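PDB 4E12: diketoreductase from Acinetobacter baylyi, which reduces dicarbonyl compounds with NADH and probably also interconverts (3S)-3-hydroxyacyl-CoA and 3-oxoacyl-CoA. Local coordinates for residues F21-H26 against S175-V180; A42-F47 against I73-D78. All blocks are in the same frame, centred on the assembly; numbering follows the deposited sequence.

Contact 1 of 2, residues F21-H26 against S175-V180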
loop_
_atom_site.group_PDB
_atom_site.type_symbol
_atom_site.label_atom_id
_atom_site.label_comp_id
_atom_site.label_asym_id
_atom_site.label_seq_id
_atom_site.Cartn_x
_atom_site.Cartn_y
_atom_site.Cartn_z
ATOM N N PHE A 21 -19.884 16.403 15.841
ATOM C CA PHE A 21 -20.166 15.554 16.980
ATOM C C PHE A 21 -18.910 15.207 17.749
ATOM O O PHE A 21 -18.906 15.292 18.970
ATOM C CB PHE A 21 -20.926 14.275 16.605
ATOM C CG PHE A 21 -21.533 13.592 17.796
ATOM C CD1 PHE A 21 -22.820 13.926 18.215
ATOM C CD2 PHE A 21 -20.818 12.626 18.510
ATOM C CE1 PHE A 21 -23.398 13.302 19.342
ATOM C CE2 PHE A 21 -21.379 12.000 19.628
ATOM C CZ PHE A 21 -22.670 12.334 20.045
ATOM N N GLN A 22 -17.858 14.799 17.049
ATOM C CA GLN A 22 -16.563 14.556 17.672
ATOM C C GLN A 22 -16.120 15.775 18.489
ATOM O O GLN A 22 -15.614 15.656 19.608
ATOM C CB GLN A 22 -15.513 14.236 16.590
ATOM C CG GLN A 22 -14.126 13.842 17.136
ATOM C CD GLN A 22 -14.083 12.475 17.809
ATOM O OE1 GLN A 22 -15.079 11.747 17.855
ATOM N NE2 GLN A 22 -12.918 12.119 18.334
ATOM N N THR A 23 -16.315 16.960 17.926
ATOM C CA THR A 23 -15.864 18.185 18.575
ATOM C C THR A 23 -16.706 18.481 19.820
ATOM O O THR A 23 -16.169 18.837 20.874
ATOM C CB THR A 23 -15.852 19.362 17.571
ATOM O OG1 THR A 23 -14.866 19.112 16.562
ATOM C CG2 THR A 23 -15.507 20.666 18.262
ATOM N N ALA A 24 -18.016 18.309 19.697
ATOM C CA ALA A 24 -18.926 18.438 20.828
ATOM C C ALA A 24 -18.609 17.398 21.912
ATOM O O ALA A 24 -18.485 17.748 23.092
ATOM C CB ALA A 24 -20.371 18.319 20.363
ATOM N N PHE A 25 -18.436 16.138 21.510
ATOM C CA PHE A 25 -18.147 15.051 22.464
ATOM C C PHE A 25 -16.913 15.350 23.333
ATOM O O PHE A 25 -16.813 14.884 24.474
ATOM C CB PHE A 25 -17.952 13.727 21.713
ATOM C CG PHE A 25 -17.630 12.557 22.605
ATOM C CD1 PHE A 25 -18.507 12.164 23.619
ATOM C CD2 PHE A 25 -16.448 11.844 22.431
ATOM C CE1 PHE A 25 -18.199 11.071 24.444
ATOM C CE2 PHE A 25 -16.139 10.763 23.243
ATOM C CZ PHE A 25 -17.009 10.376 24.248
ATOM N N HIS A 26 -15.980 16.124 22.797
ATOM C CA HIS A 26 -14.747 16.445 23.509
ATOM C C HIS A 26 -14.749 17.780 24.236
ATOM O O HIS A 26 -13.679 18.289 24.580
ATOM C CB HIS A 26 -13.532 16.363 22.603
ATOM C CG HIS A 26 -13.069 14.968 22.336
ATOM N ND1 HIS A 26 -13.601 14.183 21.338
ATOM C CD2 HIS A 26 -12.118 14.216 22.943
ATOM C CE1 HIS A 26 -13.001 13.005 21.343
ATOM N NE2 HIS A 26 -12.098 13.001 22.306
ATOM N N SER A 175 -5.659 17.419 18.362
ATOM C CA SER A 175 -5.347 16.475 19.426
ATOM C C SER A 175 -6.416 16.499 20.533
ATOM O O SER A 175 -6.838 15.441 21.013
ATOM C CB SER A 175 -3.984 16.793 20.015
ATOM O OG SER A 175 -2.969 16.614 19.049
ATOM N N ALA A 176 -6.854 17.703 20.897
ATOM C CA ALA A 176 -7.878 17.942 21.925
ATOM C C ALA A 176 -9.198 17.286 21.580
ATOM O O ALA A 176 -9.970 16.931 22.475
ATOM C CB ALA A 176 -8.095 19.428 22.123
ATOM N N ILE A 177 -9.488 17.132 20.288
ATOM C CA ILE A 177 -10.703 16.415 19.929
ATOM C C ILE A 177 -10.408 14.953 19.616
ATOM O O ILE A 177 -11.210 14.251 18.991
ATOM C CB ILE A 177 -11.516 17.066 18.782
ATOM C CG1 ILE A 177 -10.655 17.180 17.521
ATOM C CG2 ILE A 177 -12.058 18.425 19.226
ATOM C CD1 ILE A 177 -11.469 17.335 16.251
ATOM N N GLY A 178 -9.251 14.484 20.059
ATOM C CA GLY A 178 -9.002 13.059 19.965
ATOM C C GLY A 178 -8.495 12.566 18.621
ATOM O O GLY A 178 -8.564 11.373 18.343
ATOM N N MET A 179 -7.970 13.451 17.787
ATOM C CA MET A 179 -7.464 13.024 16.486
ATOM C C MET A 179 -5.956 12.872 16.569
ATOM O O MET A 179 -5.326 13.438 17.463
ATOM C CB MET A 179 -7.767 14.082 15.425
ATOM C CG MET A 179 -9.222 14.499 15.354
ATOM S SD MET A 179 -10.368 13.152 15.034
ATOM C CE MET A 179 -9.816 12.611 13.455
ATOM N N VAL A 180 -5.377 12.117 15.639
ATOM C CA VAL A 180 -3.931 12.096 15.478
ATOM C C VAL A 180 -3.609 13.124 14.409
ATOM O O VAL A 180 -3.974 12.933 13.250
ATOM C CB VAL A 180 -3.455 10.732 14.978
ATOM C CG1 VAL A 180 -1.959 10.776 14.679
ATOM C CG2 VAL A 180 -3.761 9.663 16.018
#
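The Schellman motif that ends helix 164-176 meets the C-terminal end of helix 14-25, the first helix of the Rossmann domain, with Q22 and H26 closing around the peptide between I177 and G178. Q22 NE2 donates to I177 O over 2.8 Å, approaching the oxygen nearly end-on with a C=O...N angle of 161°. Q22 CG stands anti to the backbone N, and the chain then bends at chi2 (71°), which turns the amide to this carbonyl while OE1 bonds to Y54 OH. H26 lays one face of its imidazole over the same peptide, CE1 lying 3.2 Å from I177 O. The ring is steadied within its own helix end by H26 ND1, which donates in the ring plane to Q22 O at 3.0 Å. I177 turns its CD1 and CG2 to T23, CD1 lying 3.8 Å from T23 OG1, a hydroxyl bonded to I19 O one turn back. G178 carries positive phi and presents only backbone to the imidazole, at 3.9 Å from G178 CA to H26 NE2. Because the I177 carbonyl can only accept, its bond sets the flip of the Q22 amide and ties one helix terminus to the other.

Contact 2 of 2, residues A42-F47 against I73-D78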
loop_
_atom_site.group_PDB
_atom_site.type_symbol
_atom_site.label_atom_id
_atom_site.label_comp_id
_atom_site.label_asym_id
_atom_site.label_seq_id
_atom_site.Cartn_x
_atom_site.Cartn_y
_atom_site.Cartn_z
ATOM N N ALA A 42 -32.453 17.353 9.665
ATOM C CA ALA A 42 -31.726 16.162 9.238
ATOM C C ALA A 42 -30.424 16.019 10.007
ATOM O O ALA A 42 -29.976 14.904 10.288
ATOM C CB ALA A 42 -31.454 16.216 7.753
ATOM N N ALA A 43 -29.823 17.147 10.356
ATOM C CA ALA A 43 -28.576 17.160 11.119
ATOM C C ALA A 43 -28.809 16.597 12.509
ATOM O O ALA A 43 -28.005 15.800 13.009
ATOM C CB ALA A 43 -28.026 18.579 11.216
ATOM N N LYS A 44 -29.905 17.021 13.138
ATOM C CA LYS A 44 -30.257 16.504 14.451
ATOM C C LYS A 44 -30.385 14.985 14.363
ATOM O O LYS A 44 -29.869 14.265 15.217
ATOM C CB LYS A 44 -31.547 17.141 14.980
ATOM C CG LYS A 44 -31.911 16.678 16.385
ATOM C CD LYS A 44 -33.161 17.364 16.886
ATOM C CE LYS A 44 -33.584 16.810 18.233
ATOM N NZ LYS A 44 -34.840 17.451 18.721
ATOM N N LYS A 45 -31.030 14.491 13.313
ATOM C CA LYS A 45 -31.095 13.052 13.087
ATOM C C LYS A 45 -29.703 12.429 12.942
ATOM O O LYS A 45 -29.436 11.377 13.529
ATOM C CB LYS A 45 -31.993 12.706 11.890
ATOM C CG LYS A 45 -33.450 13.114 12.098
ATOM C CD LYS A 45 -34.291 12.876 10.848
ATOM C CE LYS A 45 -35.719 13.373 11.037
ATOM N NZ LYS A 45 -36.556 13.165 9.818
ATOM N N ARG A 46 -28.800 13.056 12.187
ATOM C CA ARG A 46 -27.468 12.464 12.075
ATOM C C ARG A 46 -26.804 12.447 13.441
ATOM O O ARG A 46 -26.130 11.480 13.797
ATOM C CB ARG A 46 -26.571 13.189 11.075
ATOM C CG ARG A 46 -27.030 13.086 9.628
ATOM C CD ARG A 46 -25.989 13.638 8.670
ATOM N NE ARG A 46 -26.391 13.437 7.282
ATOM C CZ ARG A 46 -27.130 14.293 6.582
ATOM N NH1 ARG A 46 -27.555 15.421 7.137
ATOM N NH2 ARG A 46 -27.449 14.023 5.324
ATOM N N PHE A 47 -26.989 13.521 14.202
ATOM C CA PHE A 47 -26.376 13.603 15.526
ATOM C C PHE A 47 -26.927 12.540 16.469
ATOM O O PHE A 47 -26.182 11.955 17.257
ATOM C CB PHE A 47 -26.556 14.984 16.155
ATOM C CG PHE A 47 -25.776 16.076 15.492
ATOM C CD1 PHE A 47 -24.479 15.862 15.031
ATOM C CD2 PHE A 47 -26.340 17.333 15.334
ATOM C CE1 PHE A 47 -23.763 16.884 14.423
ATOM C CE2 PHE A 47 -25.634 18.358 14.732
ATOM C CZ PHE A 47 -24.342 18.137 14.273
ATOM N N ILE A 73 -25.291 20.737 21.518
ATOM C CA ILE A 73 -25.050 21.291 20.175
ATOM C C ILE A 73 -26.080 22.368 19.805
ATOM O O ILE A 73 -27.289 22.162 19.932
ATOM C CB ILE A 73 -25.080 20.173 19.098
ATOM C CG1 ILE A 73 -23.869 19.252 19.273
ATOM C CG2 ILE A 73 -25.155 20.777 17.706
ATOM C CD1 ILE A 73 -23.907 18.010 18.448
ATOM N N ARG A 74 -25.595 23.515 19.347
ATOM C CA ARG A 74 -26.479 24.600 18.918
ATOM C C ARG A 74 -26.670 24.523 17.396
ATOM O O ARG A 74 -25.709 24.276 16.666
ATOM C CB ARG A 74 -25.875 25.944 19.339
ATOM C CG ARG A 74 -26.772 27.155 19.093
ATOM C CD ARG A 74 -26.250 28.419 19.780
ATOM N NE ARG A 74 -24.997 28.921 19.218
ATOM C CZ ARG A 74 -24.922 29.859 18.275
ATOM N NH1 ARG A 74 -26.027 30.401 17.778
ATOM N NH2 ARG A 74 -23.739 30.262 17.825
ATOM N N TYR A 75 -27.900 24.713 16.926
ATOM C CA TYR A 75 -28.204 24.636 15.503
ATOM C C TYR A 75 -28.521 26.016 15.008
ATOM O O TYR A 75 -29.238 26.768 15.675
ATOM C CB TYR A 75 -29.437 23.769 15.250
ATOM C CG TYR A 75 -29.311 22.368 15.758
ATOM C CD1 TYR A 75 -29.003 21.326 14.887
ATOM C CD2 TYR A 75 -29.496 22.074 17.107
ATOM C CE1 TYR A 75 -28.887 20.024 15.337
ATOM C CE2 TYR A 75 -29.372 20.769 17.575
ATOM C CZ TYR A 75 -29.069 19.753 16.679
ATOM O OH TYR A 75 -28.943 18.459 17.099
ATOM N N SER A 76 -28.021 26.339 13.825
ATOM C CA SER A 76 -28.244 27.675 13.280
ATOM C C SER A 76 -28.397 27.625 11.761
ATOM O O SER A 76 -27.703 26.850 11.093
ATOM C CB SER A 76 -27.053 28.561 13.642
ATOM O OG SER A 76 -27.233 29.886 13.184
ATOM N N ASP A 77 -29.304 28.438 11.212
ATOM C CA ASP A 77 -29.339 28.608 9.763
ATOM C C ASP A 77 -29.158 30.070 9.405
ATOM O O ASP A 77 -29.600 30.537 8.353
ATOM C CB ASP A 77 -30.589 27.998 9.110
ATOM C CG ASP A 77 -31.886 28.695 9.499
ATOM O OD1 ASP A 77 -31.892 29.607 10.366
ATOM O OD2 ASP A 77 -32.924 28.305 8.922
ATOM N N ASP A 78 -28.490 30.787 10.297
ATOM C CA ASP A 78 -28.165 32.185 10.083
ATOM C C ASP A 78 -26.649 32.302 10.222
ATOM O O ASP A 78 -26.129 32.318 11.335
ATOM C CB ASP A 78 -28.872 33.028 11.152
ATOM C CG ASP A 78 -28.605 34.519 11.006
ATOM O OD1 ASP A 78 -27.706 34.912 10.232
ATOM O OD2 ASP A 78 -29.307 35.299 11.680
#
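F47 and I73 make the dense part of this contact, where helix 37-57 lies against the edge strand 74-76. I73 CD1 sits almost exactly on the normal of the F47 ring, 3.9 Å from its centroid, in a CH-pi contact over the centre of the face. The other branch of the same side chain, I73 CG2, reaches F47 CE2 at 3.9 Å and also lies over a face of the Y75 ring, offset toward its rim. Y75 comes to the edge of the F47 ring, with Y75 CE1 3.7 Å from F47 CD2, and the two ring planes meet obliquely at 57°. The setting is a Rossmann fold: strand 74-76 is an edge strand of the sheet, pairing in parallel with strand 29-33, and segment 42-47 of the helix runs roughly antiparallel to it, at 153°. F47 also packs on A20 and S17 of helix 14-25 and on A32 of strand 29-33, so its ring lies between that helix and the sheet. A43, buried beside the NAD-binding T12, is held more loosely, its CB 4.5 Å from Y75 CE1. On the solvent side the exposed K44 crosses the phenol at about a right angle, touching Y75 OH with K44 CG at 3.5 Å. With CG anti to the backbone N (chi1 -177°) and every later torsion extended, the lysine carries its ammonium away from the strand, while a glycerol molecule lies close to the Y75 side chain.

Both contacts belong to the Rossmann domain and share helix 14-25 as a neighbour: contact 1 uses its C-terminal end directly, whereas contact 2 packs against it through F47 and I73. They meet there, F21 CE1 lying 3.7 Å from F47 O and A24 CB 3.8 Å from I73 CG1. Along the chain, contact 2 is nested within the loop that contact 1 closes. Contact 1 is partly buried and combines the packing of I177 with polar chemistry, a side-chain amide and an imidazole around the carbonyl of I177. Contact 2 is mostly buried, has no hydrogen bond between its segments, and relies on apolar and aromatic contacts beside the edge strand.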